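Long-range contact in flavodoxin (Bacteroides uniformis, PDB 4J8P), which binds flavin mononucleotide and, as a flavodoxin-family protein, probably serves in electron transfer: residues T82-F87 / T111-A116. Residues are numbered along the deposited sequence; the frame is centred on the assembly and turned at random. Where two conformers were deposited one is given.
Sequences TIYIGF and TVIPFA
Phe115 lays its ring flat over Gly86, whose CA stands 3.4 Å from the ring centroid in a CH-pi contact. This is the tightly packed part of the contact. Phe115 CG lies between its backbone N and carbonyl carbon (chi1 66°), which swings the ring across to the neighbouring strand. Gly86 has no side chain, so the ring can lie directly against its CA. The ring edge also meets Tyr84 CB. An alanine in place of Phe115 would probably uncover Gly86 and open a gap beside Tyr84, Val10 and Ala23. On the same face of the sheet, Ile113 CD1 sits over one face of the Tyr84 ring, offset toward its rim. On the other face of the sheet, the Phe87 ring lies over Phe115 O, and Ile85 CD1 reaches Val112 CG1 at 3.6 Å. Helix 96-102 covers Ile85 and Phe87 there, and links strands 80-88 and 111-117 in a beta-alpha-beta crossover. The Thr82 and Thr111 end is looser and partly exposed; the nearest side-chain partner of Thr82 CG2 is Ile113 CD1, at 4.1 Å. Five backbone hydrogen bonds, Ile83 N to Thr111 O (2.8 Å) among them, thus pair buried polar groups under apolar side chains, as the strands run toward the FMN, about 7 Å from the Ala116 side chain.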
# COMPACT_ATOMS: atom_id res chain seq x y z
N THR A 82 10.52 8.55 5.92
CA THR A 82 9.06 8.48 5.87
C THR A 82 8.64 7.70 4.66
O THR A 82 9.09 8.01 3.55
CB THR A 82 8.43 9.90 5.84
OG1 THR A 82 8.89 10.65 6.96
CG2 THR A 82 6.89 9.86 5.91
N ILE A 83 7.77 6.70 4.85
CA ILE A 83 7.29 5.89 3.73
C ILE A 83 5.79 5.78 3.79
O ILE A 83 5.25 5.27 4.77
CB ILE A 83 7.93 4.48 3.71
CG1 ILE A 83 9.50 4.59 3.65
CG2 ILE A 83 7.34 3.64 2.52
CD1 ILE A 83 10.22 3.28 3.64
N TYR A 84 5.13 6.26 2.75
CA TYR A 84 3.68 6.06 2.61
C TYR A 84 3.48 4.76 1.84
O TYR A 84 4.25 4.50 0.90
CB TYR A 84 3.04 7.20 1.84
CG TYR A 84 2.98 8.50 2.57
CD1 TYR A 84 4.11 9.31 2.67
CD2 TYR A 84 1.79 8.95 3.15
CE1 TYR A 84 4.07 10.52 3.38
CE2 TYR A 84 1.73 10.17 3.82
CZ TYR A 84 2.87 10.95 3.93
OH TYR A 84 2.83 12.15 4.61
N ILE A 85 2.50 3.91 2.24
CA ILE A 85 2.25 2.65 1.52
C ILE A 85 0.79 2.64 1.16
O ILE A 85 -0.06 2.64 2.06
CB ILE A 85 2.63 1.40 2.37
CG1 ILE A 85 4.12 1.46 2.76
CG2 ILE A 85 2.30 0.11 1.56
CD1 ILE A 85 4.56 0.26 3.58
N GLY A 86 0.49 2.69 -0.13
CA GLY A 86 -0.89 2.73 -0.58
C GLY A 86 -1.36 1.45 -1.22
O GLY A 86 -0.57 0.76 -1.87
N PHE A 87 -2.64 1.16 -1.07
CA PHE A 87 -3.19 -0.06 -1.67
C PHE A 87 -4.69 -0.01 -1.78
O PHE A 87 -5.34 0.69 -1.01
CB PHE A 87 -2.83 -1.30 -0.80
CG PHE A 87 -3.01 -1.07 0.69
CD1 PHE A 87 -1.97 -0.57 1.47
CD2 PHE A 87 -4.24 -1.36 1.32
CE1 PHE A 87 -2.14 -0.31 2.84
CE2 PHE A 87 -4.43 -1.08 2.68
CZ PHE A 87 -3.36 -0.59 3.45
N THR A 111 8.99 6.31 9.69
CA THR A 111 7.57 6.46 9.93
C THR A 111 6.88 5.91 8.70
O THR A 111 7.27 6.23 7.57
CB THR A 111 7.20 7.89 10.24
OG1 THR A 111 7.63 8.18 11.57
CG2 THR A 111 5.71 8.16 10.09
N VAL A 112 5.93 5.01 8.91
CA VAL A 112 5.23 4.34 7.82
C VAL A 112 3.75 4.63 7.93
O VAL A 112 3.14 4.40 8.98
CB VAL A 112 5.53 2.84 7.82
CG1 VAL A 112 4.80 2.15 6.67
CG2 VAL A 112 7.05 2.60 7.74
N ILE A 113 3.17 5.15 6.84
CA ILE A 113 1.81 5.64 6.83
C ILE A 113 1.00 4.93 5.76
O ILE A 113 1.29 5.11 4.58
CB ILE A 113 1.80 7.16 6.57
CG1 ILE A 113 2.66 7.91 7.61
CG2 ILE A 113 0.33 7.69 6.55
CD1 ILE A 113 3.06 9.35 7.22
N PRO A 114 0.03 4.09 6.13
CA PRO A 114 -0.78 3.42 5.11
C PRO A 114 -1.90 4.31 4.57
O PRO A 114 -2.51 5.09 5.31
CB PRO A 114 -1.35 2.20 5.83
CG PRO A 114 -1.48 2.66 7.31
CD PRO A 114 -0.43 3.76 7.51
N PHE A 115 -2.17 4.20 3.27
CA PHE A 115 -3.35 4.87 2.70
C PHE A 115 -4.02 3.89 1.73
O PHE A 115 -3.37 2.92 1.29
CB PHE A 115 -3.02 6.23 2.06
CG PHE A 115 -2.16 6.17 0.82
CD1 PHE A 115 -0.78 6.11 0.93
CD2 PHE A 115 -2.72 6.21 -0.45
CE1 PHE A 115 0.03 6.06 -0.21
CE2 PHE A 115 -1.92 6.17 -1.60
CZ PHE A 115 -0.55 6.11 -1.47
N ALA A 116 -5.30 4.10 1.46
CA ALA A 116 -6.00 3.12 0.63
C ALA A 116 -7.14 3.72 -0.15
O ALA A 116 -7.53 4.87 0.06
CB ALA A 116 -6.56 2.01 1.56